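Trehalose synthase regulatory protein (Candida albicans, PDB 5HUS) probably serves as a regulatory subunit of the trehalose synthase complex, with a C-terminal domain built like a HAD-family trehalose-phosphatase. Local coordinates at residues A[93-96]-A[101-104]; A[117-122]-A[145-150]; A[182-187]-A[193-198]; A[203-208]-A[257-262]. All coordinates share one frame; numbering follows the deposited sequence.

Contact 1: residues A[93-96]-A[101-104]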
loop_
_atom_site.group_PDB
_atom_site.type_symbol
_atom_site.label_atom_id
_atom_site.label_comp_id
_atom_site.label_asym_id
_atom_site.label_seq_id
_atom_site.Cartn_x
_atom_site.Cartn_y
_atom_site.Cartn_z
ATOM N N GLY A 93 -9.186 -8.923 -1.684
ATOM C CA GLY A 93 -7.791 -9.233 -1.927
ATOM C C GLY A 93 -6.920 -8.514 -0.914
ATOM O O GLY A 93 -7.279 -7.437 -0.416
ATOM N N LEU A 94 -5.780 -9.113 -0.586
ATOM C CA LEU A 94 -4.894 -8.539 0.416
ATOM C C LEU A 94 -3.489 -8.313 -0.107
ATOM O O LEU A 94 -2.904 -9.178 -0.774
ATOM C CB LEU A 94 -4.832 -9.445 1.655
ATOM C CG LEU A 94 -6.184 -9.750 2.321
ATOM C CD1 LEU A 94 -6.041 -10.874 3.351
ATOM C CD2 LEU A 94 -6.784 -8.506 2.956
ATOM N N ILE A 95 -2.940 -7.147 0.211
ATOM C CA ILE A 95 -1.535 -6.863 -0.055
ATOM C C ILE A 95 -0.906 -6.468 1.283
ATOM O O ILE A 95 -1.289 -5.459 1.873
ATOM C CB ILE A 95 -1.357 -5.748 -1.103
ATOM C CG1 ILE A 95 -2.112 -6.093 -2.388
ATOM C CG2 ILE A 95 0.113 -5.572 -1.432
ATOM C CD1 ILE A 95 -2.229 -4.924 -3.353
ATOM N N ALA A 96 0.036 -7.280 1.763
ATOM C CA ALA A 96 0.601 -7.110 3.103
ATOM C C ALA A 96 1.983 -6.473 3.072
ATOM O O ALA A 96 2.703 -6.582 2.078
ATOM C CB ALA A 96 0.677 -8.456 3.820
ATOM N N PHE A 101 3.943 -8.987 0.146
ATOM C CA PHE A 101 3.157 -10.219 0.059
ATOM C C PHE A 101 1.769 -9.943 -0.485
ATOM O O PHE A 101 1.158 -8.947 -0.137
ATOM C CB PHE A 101 3.048 -10.889 1.432
ATOM C CG PHE A 101 4.373 -11.065 2.120
ATOM C CD1 PHE A 101 5.211 -12.119 1.783
ATOM C CD2 PHE A 101 4.784 -10.168 3.094
ATOM C CE1 PHE A 101 6.441 -12.275 2.412
ATOM C CE2 PHE A 101 6.011 -10.314 3.725
ATOM C CZ PHE A 101 6.840 -11.373 3.384
ATOM N N VAL A 102 1.280 -10.834 -1.344
ATOM C CA VAL A 102 -0.012 -10.657 -1.995
ATOM C C VAL A 102 -0.853 -11.914 -1.855
ATOM O O VAL A 102 -0.385 -13.014 -2.163
ATOM C CB VAL A 102 0.133 -10.334 -3.503
ATOM C CG1 VAL A 102 -1.249 -10.311 -4.180
ATOM C CG2 VAL A 102 0.861 -9.007 -3.707
ATOM N N LYS A 103 -2.088 -11.753 -1.390
ATOM C CA LYS A 103 -3.042 -12.854 -1.416
ATOM C C LYS A 103 -4.171 -12.484 -2.378
ATOM O O LYS A 103 -5.049 -11.676 -2.064
ATOM C CB LYS A 103 -3.570 -13.176 -0.007
ATOM C CG LYS A 103 -4.618 -14.278 0.015
ATOM C CD LYS A 103 -4.944 -14.722 1.448
ATOM C CE LYS A 103 -3.798 -15.534 2.037
ATOM N NZ LYS A 103 -4.145 -16.157 3.355
ATOM N N LEU A 104 -4.101 -13.059 -3.575
ATOM C CA LEU A 104 -5.101 -12.837 -4.608
ATOM C C LEU A 104 -6.468 -13.299 -4.133
ATOM O O LEU A 104 -6.571 -14.195 -3.299
ATOM C CB LEU A 104 -4.712 -13.575 -5.888
ATOM C CG LEU A 104 -3.351 -13.212 -6.483
ATOM C CD1 LEU A 104 -2.965 -14.206 -7.568
ATOM C CD2 LEU A 104 -3.354 -11.795 -7.028
#

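Contact 2: residues A[117-122]-A[145-150]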
loop_
_atom_site.group_PDB
_atom_site.type_symbol
_atom_site.label_atom_id
_atom_site.label_comp_id
_atom_site.label_asym_id
_atom_site.label_seq_id
_atom_site.Cartn_x
_atom_site.Cartn_y
_atom_site.Cartn_z
ATOM N N ASP A 117 15.654 -14.973 0.160
ATOM C CA ASP A 117 17.105 -14.901 0.331
ATOM C C ASP A 117 17.542 -13.473 0.659
ATOM O O ASP A 117 18.430 -13.261 1.485
ATOM C CB ASP A 117 17.837 -15.407 -0.918
ATOM C CG ASP A 117 17.875 -16.924 -1.000
ATOM O OD1 ASP A 117 17.684 -17.589 0.042
ATOM O OD2 ASP A 117 18.106 -17.454 -2.106
ATOM N N GLU A 118 16.914 -12.495 0.019
ATOM C CA GLU A 118 17.146 -11.098 0.376
ATOM C C GLU A 118 16.745 -10.831 1.824
ATOM O O GLU A 118 17.495 -10.212 2.582
ATOM C CB GLU A 118 16.380 -10.165 -0.566
ATOM C CG GLU A 118 16.908 -10.159 -2.002
ATOM C CD GLU A 118 16.217 -9.135 -2.879
ATOM O OE1 GLU A 118 15.404 -8.341 -2.356
ATOM O OE2 GLU A 118 16.479 -9.122 -4.100
ATOM N N LEU A 119 15.560 -11.297 2.208
ATOM C CA LEU A 119 15.083 -11.131 3.580
ATOM C C LEU A 119 16.024 -11.767 4.593
ATOM O O LEU A 119 16.400 -11.137 5.582
ATOM C CB LEU A 119 13.686 -11.732 3.745
ATOM C CG LEU A 119 12.579 -11.094 2.905
ATOM C CD1 LEU A 119 11.242 -11.719 3.256
ATOM C CD2 LEU A 119 12.545 -9.588 3.116
ATOM N N ASN A 120 16.395 -13.021 4.350
ATOM C CA ASN A 120 17.313 -13.722 5.243
ATOM C C ASN A 120 18.643 -12.996 5.392
ATOM O O ASN A 120 19.248 -13.010 6.468
ATOM C CB ASN A 120 17.563 -15.149 4.750
ATOM C CG ASN A 120 16.356 -16.047 4.921
ATOM O OD1 ASN A 120 15.428 -15.724 5.663
ATOM N ND2 ASN A 120 16.370 -17.190 4.245
ATOM N N SER A 121 19.087 -12.352 4.318
ATOM C CA SER A 121 20.388 -11.685 4.313
ATOM C C SER A 121 20.381 -10.294 4.949
ATOM O O SER A 121 21.319 -9.938 5.659
ATOM C CB SER A 121 20.927 -11.575 2.886
ATOM O OG SER A 121 21.343 -12.838 2.402
ATOM N N TRP A 122 19.332 -9.510 4.703
ATOM C CA TRP A 122 19.352 -8.097 5.090
ATOM C C TRP A 122 18.539 -7.759 6.336
ATOM O O TRP A 122 18.936 -6.886 7.107
ATOM C CB TRP A 122 18.856 -7.235 3.937
ATOM C CG TRP A 122 19.642 -7.417 2.688
ATOM C CD1 TRP A 122 20.958 -7.770 2.586
ATOM C CD2 TRP A 122 19.160 -7.276 1.350
ATOM N NE1 TRP A 122 21.325 -7.848 1.264
ATOM C CE2 TRP A 122 20.240 -7.550 0.484
ATOM C CE3 TRP A 122 17.922 -6.940 0.795
ATOM C CZ2 TRP A 122 20.117 -7.498 -0.905
ATOM C CZ3 TRP A 122 17.803 -6.886 -0.586
ATOM C CH2 TRP A 122 18.893 -7.164 -1.417
ATOM N N LEU A 145 8.779 -6.631 11.238
ATOM C CA LEU A 145 7.852 -7.547 10.586
ATOM C C LEU A 145 8.680 -8.533 9.746
ATOM O O LEU A 145 9.861 -8.741 10.036
ATOM C CB LEU A 145 6.825 -6.770 9.758
ATOM C CG LEU A 145 5.997 -5.767 10.582
ATOM C CD1 LEU A 145 4.889 -5.106 9.764
ATOM C CD2 LEU A 145 5.408 -6.431 11.834
ATOM N N ASP A 146 8.094 -9.146 8.723
ATOM C CA ASP A 146 8.831 -10.165 7.976
ATOM C C ASP A 146 9.714 -9.568 6.882
ATOM O O ASP A 146 10.755 -10.138 6.539
ATOM C CB ASP A 146 7.872 -11.192 7.370
ATOM C CG ASP A 146 7.112 -11.971 8.430
ATOM O OD1 ASP A 146 7.637 -12.111 9.553
ATOM O OD2 ASP A 146 5.988 -12.429 8.146
ATOM N N ALA A 147 9.311 -8.415 6.347
ATOM C CA ALA A 147 10.030 -7.792 5.235
ATOM C C ALA A 147 10.120 -6.276 5.375
ATOM O O ALA A 147 10.521 -5.581 4.441
ATOM C CB ALA A 147 9.366 -8.158 3.907
ATOM N N THR A 148 9.737 -5.763 6.539
ATOM C CA THR A 148 9.847 -4.338 6.810
ATOM C C THR A 148 10.269 -4.139 8.251
ATOM O O THR A 148 10.038 -5.001 9.099
ATOM C CB THR A 148 8.514 -3.583 6.535
ATOM O OG1 THR A 148 7.425 -4.297 7.117
ATOM C CG2 THR A 148 8.253 -3.467 5.053
ATOM N N VAL A 149 10.926 -3.018 8.518
ATOM C CA VAL A 149 11.313 -2.670 9.879
ATOM C C VAL A 149 10.888 -1.231 10.124
ATOM O O VAL A 149 11.073 -0.367 9.261
ATOM C CB VAL A 149 12.833 -2.829 10.120
ATOM C CG1 VAL A 149 13.181 -2.516 11.574
ATOM C CG2 VAL A 149 13.303 -4.243 9.748
ATOM N N ARG A 150 10.298 -0.978 11.287
ATOM C CA ARG A 150 9.867 0.374 11.615
ATOM C C ARG A 150 10.464 0.826 12.945
ATOM O O ARG A 150 10.352 0.139 13.959
ATOM C CB ARG A 150 8.339 0.462 11.647
ATOM C CG ARG A 150 7.818 1.891 11.614
ATOM C CD ARG A 150 6.294 1.948 11.519
ATOM N NE ARG A 150 5.785 1.543 10.211
ATOM C CZ ARG A 150 5.287 2.383 9.309
ATOM N NH1 ARG A 150 5.227 3.683 9.568
ATOM N NH2 ARG A 150 4.842 1.926 8.147
#

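Contact 3: residues A[182-187]-A[193-198]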
loop_
_atom_site.group_PDB
_atom_site.type_symbol
_atom_site.label_atom_id
_atom_site.label_comp_id
_atom_site.label_asym_id
_atom_site.label_seq_id
_atom_site.Cartn_x
_atom_site.Cartn_y
_atom_site.Cartn_z
ATOM N N ASN A 182 21.292 -2.177 -2.192
ATOM C CA ASN A 182 20.453 -3.371 -2.205
ATOM C C ASN A 182 19.014 -3.082 -2.628
ATOM O O ASN A 182 18.167 -3.969 -2.597
ATOM C CB ASN A 182 20.443 -4.028 -0.826
ATOM C CG ASN A 182 21.787 -4.613 -0.451
ATOM O OD1 ASN A 182 22.499 -5.151 -1.299
ATOM N ND2 ASN A 182 22.142 -4.513 0.824
ATOM N N GLY A 183 18.740 -1.840 -3.005
ATOM C CA GLY A 183 17.384 -1.435 -3.347
ATOM C C GLY A 183 16.506 -1.309 -2.116
ATOM O O GLY A 183 15.305 -1.583 -2.162
ATOM N N VAL A 184 17.116 -0.901 -1.006
ATOM C CA VAL A 184 16.410 -0.724 0.259
ATOM C C VAL A 184 16.618 0.701 0.765
ATOM O O VAL A 184 17.728 1.221 0.704
ATOM C CB VAL A 184 16.898 -1.740 1.316
ATOM C CG1 VAL A 184 16.327 -1.419 2.693
ATOM C CG2 VAL A 184 16.540 -3.155 0.890
ATOM N N HIS A 185 15.552 1.340 1.243
ATOM C CA HIS A 185 15.667 2.698 1.762
ATOM C C HIS A 185 14.883 2.885 3.052
ATOM O O HIS A 185 13.904 2.184 3.295
ATOM C CB HIS A 185 15.187 3.720 0.731
ATOM C CG HIS A 185 16.196 4.019 -0.333
ATOM N ND1 HIS A 185 16.233 3.345 -1.536
ATOM C CD2 HIS A 185 17.208 4.918 -0.373
ATOM C CE1 HIS A 185 17.223 3.818 -2.273
ATOM N NE2 HIS A 185 17.829 4.774 -1.591
ATOM N N ALA A 186 15.342 3.828 3.868
ATOM C CA ALA A 186 14.611 4.270 5.051
ATOM C C ALA A 186 13.926 5.600 4.748
ATOM O O ALA A 186 14.495 6.458 4.074
ATOM C CB ALA A 186 15.542 4.405 6.227
ATOM N N THR A 187 12.704 5.774 5.237
ATOM C CA THR A 187 11.965 7.012 5.007
ATOM C C THR A 187 11.316 7.471 6.309
ATOM O O THR A 187 10.953 6.648 7.143
ATOM C CB THR A 187 10.885 6.830 3.922
ATOM O OG1 THR A 187 11.455 6.158 2.790
ATOM C CG2 THR A 187 10.337 8.175 3.473
ATOM N N VAL A 193 10.581 5.876 11.389
ATOM C CA VAL A 193 11.362 5.554 10.205
ATOM C C VAL A 193 10.931 4.187 9.698
ATOM O O VAL A 193 10.976 3.215 10.448
ATOM C CB VAL A 193 12.872 5.544 10.505
ATOM C CG1 VAL A 193 13.667 5.136 9.262
ATOM C CG2 VAL A 193 13.324 6.903 11.017
ATOM N N ILE A 194 10.496 4.105 8.443
ATOM C CA ILE A 194 10.171 2.803 7.872
ATOM C C ILE A 194 11.224 2.380 6.856
ATOM O O ILE A 194 11.634 3.164 5.997
ATOM C CB ILE A 194 8.775 2.779 7.211
ATOM C CG1 ILE A 194 8.498 1.389 6.629
ATOM C CG2 ILE A 194 8.640 3.860 6.147
ATOM C CD1 ILE A 194 7.214 1.297 5.856
ATOM N N VAL A 195 11.673 1.136 6.991
ATOM C CA VAL A 195 12.670 0.562 6.090
ATOM C C VAL A 195 11.979 -0.458 5.184
ATOM O O VAL A 195 11.364 -1.415 5.681
ATOM C CB VAL A 195 13.831 -0.105 6.881
ATOM C CG1 VAL A 195 14.945 -0.561 5.929
ATOM C CG2 VAL A 195 14.371 0.848 7.932
ATOM N N GLN A 196 12.033 -0.236 3.871
ATOM C CA GLN A 196 11.407 -1.168 2.938
ATOM C C GLN A 196 12.129 -1.240 1.600
ATOM O O GLN A 196 12.957 -0.377 1.265
ATOM C CB GLN A 196 9.923 -0.801 2.702
ATOM C CG GLN A 196 9.735 0.447 1.903
ATOM C CD GLN A 196 8.283 0.672 1.491
ATOM O OE1 GLN A 196 7.998 1.299 0.474
ATOM N NE2 GLN A 196 7.368 0.171 2.290
ATOM N N LYS A 197 11.798 -2.289 0.853
ATOM C CA LYS A 197 12.274 -2.468 -0.509
ATOM C C LYS A 197 11.750 -1.366 -1.420
ATOM O O LYS A 197 10.568 -1.013 -1.376
ATOM C CB LYS A 197 11.844 -3.834 -1.050
ATOM C CG LYS A 197 12.959 -4.856 -1.159
ATOM C CD LYS A 197 13.997 -4.421 -2.181
ATOM C CE LYS A 197 14.304 -5.517 -3.189
ATOM N NZ LYS A 197 15.694 -5.415 -3.711
ATOM N N ASP A 198 12.630 -0.833 -2.261
ATOM C CA ASP A 198 12.257 0.227 -3.198
ATOM C C ASP A 198 11.085 -0.156 -4.094
ATOM O O ASP A 198 11.073 -1.238 -4.683
ATOM C CB ASP A 198 13.451 0.604 -4.086
ATOM C CG ASP A 198 14.545 1.303 -3.321
ATOM O OD1 ASP A 198 14.365 1.561 -2.109
ATOM O OD2 ASP A 198 15.583 1.611 -3.939
HETATM O O HOH W 1 10.807 3.578 3.297
#

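Contact 4: residues A[203-208]-A[257-262]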
loop_
_atom_site.group_PDB
_atom_site.type_symbol
_atom_site.label_atom_id
_atom_site.label_comp_id
_atom_site.label_asym_id
_atom_site.label_seq_id
_atom_site.Cartn_x
_atom_site.Cartn_y
_atom_site.Cartn_z
ATOM N N LYS A 203 5.337 -2.443 -7.364
ATOM C CA LYS A 203 5.502 -3.777 -7.929
ATOM C C LYS A 203 4.326 -4.683 -7.569
ATOM O O LYS A 203 3.913 -5.514 -8.381
ATOM C CB LYS A 203 6.825 -4.393 -7.464
ATOM C CG LYS A 203 8.034 -3.625 -7.984
ATOM C CD LYS A 203 9.348 -4.320 -7.671
ATOM C CE LYS A 203 10.519 -3.526 -8.227
ATOM N NZ LYS A 203 11.834 -4.197 -7.965
ATOM N N ALA A 204 3.776 -4.515 -6.368
ATOM C CA ALA A 204 2.615 -5.302 -5.965
ATOM C C ALA A 204 1.375 -4.914 -6.764
ATOM O O ALA A 204 0.607 -5.774 -7.182
ATOM C CB ALA A 204 2.352 -5.151 -4.468
ATOM N N ILE A 205 1.182 -3.616 -6.969
ATOM C CA ILE A 205 0.053 -3.146 -7.754
ATOM C C ILE A 205 0.169 -3.688 -9.178
ATOM O O ILE A 205 -0.797 -4.197 -9.740
ATOM C CB ILE A 205 -0.034 -1.606 -7.763
ATOM C CG1 ILE A 205 -0.453 -1.108 -6.371
ATOM C CG2 ILE A 205 -1.041 -1.131 -8.839
ATOM C CD1 ILE A 205 -0.397 0.394 -6.197
ATOM N N ARG A 206 1.374 -3.622 -9.736
ATOM C CA ARG A 206 1.611 -4.138 -11.080
ATOM C C ARG A 206 1.328 -5.634 -11.152
ATOM O O ARG A 206 0.756 -6.110 -12.124
ATOM C CB ARG A 206 3.048 -3.851 -11.522
ATOM C CG ARG A 206 3.399 -4.468 -12.872
ATOM C CD ARG A 206 4.811 -4.097 -13.311
ATOM N NE ARG A 206 5.839 -4.662 -12.445
ATOM C CZ ARG A 206 7.144 -4.454 -12.599
ATOM N NH1 ARG A 206 7.583 -3.692 -13.594
ATOM N NH2 ARG A 206 8.010 -5.007 -11.758
ATOM N N LEU A 207 1.711 -6.367 -10.112
ATOM C CA LEU A 207 1.466 -7.808 -10.058
ATOM C C LEU A 207 -0.030 -8.127 -10.016
ATOM O O LEU A 207 -0.520 -8.973 -10.768
ATOM C CB LEU A 207 2.183 -8.419 -8.841
ATOM C CG LEU A 207 2.085 -9.930 -8.592
ATOM C CD1 LEU A 207 3.291 -10.398 -7.791
ATOM C CD2 LEU A 207 0.804 -10.325 -7.847
ATOM N N VAL A 208 -0.755 -7.465 -9.120
ATOM C CA VAL A 208 -2.195 -7.682 -9.015
ATOM C C VAL A 208 -2.893 -7.301 -10.318
ATOM O O VAL A 208 -3.725 -8.053 -10.825
ATOM C CB VAL A 208 -2.786 -6.890 -7.832
ATOM C CG1 VAL A 208 -4.304 -6.965 -7.838
ATOM C CG2 VAL A 208 -2.221 -7.433 -6.516
ATOM N N GLU A 257 1.943 8.853 -2.814
ATOM C CA GLU A 257 2.229 9.707 -3.956
ATOM C C GLU A 257 2.830 8.915 -5.105
ATOM O O GLU A 257 2.460 9.133 -6.257
ATOM C CB GLU A 257 3.161 10.851 -3.560
ATOM C CG GLU A 257 2.463 11.928 -2.743
ATOM C CD GLU A 257 1.195 12.426 -3.409
ATOM O OE1 GLU A 257 1.220 12.656 -4.639
ATOM O OE2 GLU A 257 0.173 12.582 -2.703
ATOM N N ALA A 258 3.740 7.994 -4.786
ATOM C CA ALA A 258 4.326 7.134 -5.806
ATOM C C ALA A 258 3.245 6.275 -6.446
ATOM O O ALA A 258 3.253 6.062 -7.657
ATOM C CB ALA A 258 5.424 6.265 -5.224
ATOM N N ASN A 259 2.315 5.784 -5.631
ATOM C CA ASN A 259 1.201 5.002 -6.158
ATOM C C ASN A 259 0.258 5.836 -7.027
ATOM O O ASN A 259 -0.210 5.357 -8.059
ATOM C CB ASN A 259 0.428 4.340 -5.014
ATOM C CG ASN A 259 1.246 3.278 -4.297
ATOM O OD1 ASN A 259 2.191 2.727 -4.860
ATOM N ND2 ASN A 259 0.888 2.985 -3.049
ATOM N N TYR A 260 -0.033 7.072 -6.619
ATOM C CA TYR A 260 -0.904 7.934 -7.429
ATOM C C TYR A 260 -0.282 8.170 -8.797
ATOM O O TYR A 260 -0.938 8.037 -9.826
ATOM C CB TYR A 260 -1.161 9.293 -6.760
ATOM C CG TYR A 260 -1.932 9.233 -5.470
ATOM C CD1 TYR A 260 -3.050 8.421 -5.334
ATOM C CD2 TYR A 260 -1.533 9.989 -4.378
ATOM C CE1 TYR A 260 -3.756 8.376 -4.136
ATOM C CE2 TYR A 260 -2.220 9.944 -3.185
ATOM C CZ TYR A 260 -3.324 9.138 -3.067
ATOM O OH TYR A 260 -3.992 9.102 -1.869
ATOM N N GLU A 261 0.990 8.536 -8.797
ATOM C CA GLU A 261 1.686 8.806 -10.050
ATOM C C GLU A 261 1.707 7.576 -10.954
ATOM O O GLU A 261 1.526 7.690 -12.170
ATOM C CB GLU A 261 3.105 9.297 -9.762
ATOM C CG GLU A 261 3.146 10.668 -9.105
ATOM C CD GLU A 261 4.551 11.092 -8.720
ATOM O OE1 GLU A 261 5.512 10.469 -9.206
ATOM O OE2 GLU A 261 4.692 12.048 -7.927
ATOM N N TYR A 262 1.903 6.399 -10.364
ATOM C CA TYR A 262 1.911 5.160 -11.142
ATOM C C TYR A 262 0.541 4.847 -11.741
ATOM O O TYR A 262 0.431 4.542 -12.931
ATOM C CB TYR A 262 2.387 3.977 -10.284
ATOM C CG TYR A 262 2.317 2.647 -11.012
ATOM C CD1 TYR A 262 2.912 2.481 -12.260
ATOM C CD2 TYR A 262 1.653 1.560 -10.459
ATOM C CE1 TYR A 262 2.843 1.271 -12.935
ATOM C CE2 TYR A 262 1.582 0.345 -11.121
ATOM C CZ TYR A 262 2.177 0.206 -12.362
ATOM O OH TYR A 262 2.113 -1.000 -13.025
#

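Contact 1: residues A[93-96]-A[101-104]
The aromatic ring of F101 is the flat group here, and it runs past the carbonyl oxygen of A96 obliquely. Beyond the two strands R79 makes a cation-pi interaction with this ring, while W110 touches it as well. With F101 CG anti to its own carbonyl carbon (chi1 -51°), the ring is carried away from the strand pair, and A96 is met through CB instead: A96 CB lies 4.2 Å from F101 CB.

Two antiparallel strands carry the rest. L94 and K103 form a hydrogen-bonded pair, in which L94 N reaches K103 O at 3.0 Å and K103 N returns to L94 O at 2.8 Å. The first of these bonds is almost straight (176°). A96 and F101 are the next such pair. A96 N to F101 O is firm at 2.8 Å, but the return bond from F101 N to A96 O is weak, at 3.3 Å. Between them I95 and V102 make a non-hydrogen-bonded pair whose side chains run abreast on the same face, CG2 of I95 being 4.2 Å from CG2 of V102. The CA of I95 also makes a CA-H...O contact with F101 O.

The hairpin continues the core sheet of the HAD-type domain. Strand 69-74 runs parallel to 93-96 beside it, and strand 111-112 flanks 101-103. I95 and V102 face helix 200-213, whereas L94 and A96 lie against helix 79-86, where D83 receives K103 NZ in a salt bridge.

Contact 2: residues A[117-122]-A[145-150]
L119 is the residue that helix 116-136 puts against the turn at D146 and A147. The apolar part of the contact comes first: CD2 of L119 packs on CB of A147 at 3.6 Å, and CD1 lies a little farther from the same methyl, at 4.1 Å. Both leucine methyls approach the alanine from the same side, CD2 being the nearer. CG sits anti to the carbonyl carbon of L119 (chi1 -63°), which sends the two methyls out from the helix toward the turn.

A second kind of meeting is between methyl and carbonyl. L119 CD1 rests 3.7 Å from D146 O, a plain van der Waals approach.

Polar bonds to the turn come from elsewhere in the chain and from within it. L145 N bonds to T148 O at 3.0 Å, closing the tight bend between strands 141-144 and 149-152. E97 grips the bend with its carboxylate, taking the backbone N-H groups of D146 and A147 and bonding to T148 OG1. The side chain of D146 leads away from the helix to a salt bridge with R79.

One leucine thus joins the first turn of a long helix to a hairpin of the four-stranded sheet that makes up the cap-like part of the fold. The attraction between helix and bend is dispersive; the bend itself is held by its internal L145-T148 bond and by E97, while R79 holds the D146 side chain.

Contact 3: residues A[182-187]-A[193-198]
V184 and A186 share one side of this hairpin with V195, and here the fit is close. CG1 of V184 meets CG1 of V195 at 3.6 Å as the two side chains cross, and CB of A186 lies equally near CG1 of V193, also 3.6 Å. Helix 161-179 backs this apolar side through I175, and I126 of helix 116-136 reaches V195. Paired backbone bonds link H185 with Q196 and T187 with I194, as expected of an antiparallel pair.

The other side, with H185, T187 and Q196, is partly exposed and polar, I194 being its buried, apolar exception. Near its far end a water joins the strands, 2.7 Å from T187 OG1 and donating to I194 O at 2.9 Å.

At the other end the chain is fastened by backbone and side-chain bonds together. D198 N bonds to G183 O at 2.8 Å, which brings the carboxylate up to the imidazole: H185 ND1 donates to D198 OD1 over 2.6 Å, nearly straight at 169°. The oxygen accepts through its syn lone pair and lies in the ring plane, with the ring and carboxylate planes only 19° apart. The bent chain of K197 turns back along G183, and its NZ donates to N182 O at 3.1 Å.

This is a beta hairpin at the edge of the antiparallel cap sheet. Since H185 NE2 also bonds to E180, the ring is held between two carboxylates, and the two bonds together would fix its rotation. Their combined charge would probably favour a protonated imidazolium, making this His-carboxylate pair a charged link between strand 184-189 and the segment after strand 192-197.

Contact 4: residues A[203-208]-A[257-262]
Y262 is the side chain to follow, since it spans the distance to I205 and R206 on the other helix. Its CB, with CG placed anti to the backbone N (chi1 176°), directs the ring across the groove between the helices. Along one edge of the ring, CD2 comes 4.1 Å from I205 CG2, and CE2 is closer to the same methyl at 3.8 Å. That methyl lies near the ring plane, so the contact is made at the edge, and the isoleucine and the tyrosine run alongside each other, heading opposite ways. At the tip, OH lies 3.4 Å from R206 CB and 3.7 Å from R206 CG, touching the aliphatic base of the arginine.

The guanidinium group is elsewhere: the chain of R206 bends at chi3, the group stands nearly perpendicular to the tyrosine ring (89°), and it is engaged by D235 in a salt bridge and by the carbonyls of Q230 and F228. I205 has a second contact through its other branch, CD1 lying 3.7 Å from N259 OD1. The N259 amide bonds through its nitrogen to Y248 OH of strand 243-250.

The short helical segments cross at 39° with axes 11.2 Å apart, a gap spanned mainly by the tyrosine ring, with I205 and N259 meeting beside it. I205 also touches I24 and N259 touches L74, placing both helices against the central sheet of the HAD-type core. Within 203-208 and 257-262 the touch is therefore van der Waals, but S201, just before the first segment on helix 200-213, adds a hydrogen bond from its OG to N259 OD1 that joins the two helices.

From the N terminus the contacts follow in series, and none nests in or crosses another. Contact 1 closes a four-residue hairpin turn at the core sheet. Contact 2 then closes a loop of 22 residues, most of it helix 116-136. Contact 3 closes a hairpin, with five residues between its segments, three of them strand; its strand 192-197 neighbours strand 149-152 of contact 2 in the antiparallel cap sheet, V149 bonding to V195. Contact 4 spans 48 residues and brings two core helices together. F101 touches D146 and A147, tying contact 1 to the cap side, while I95 and V102 pack on A204, L207 and V208 of contact 4. From contact 3 the chain passes directly into helix 200-213, returning from cap to core.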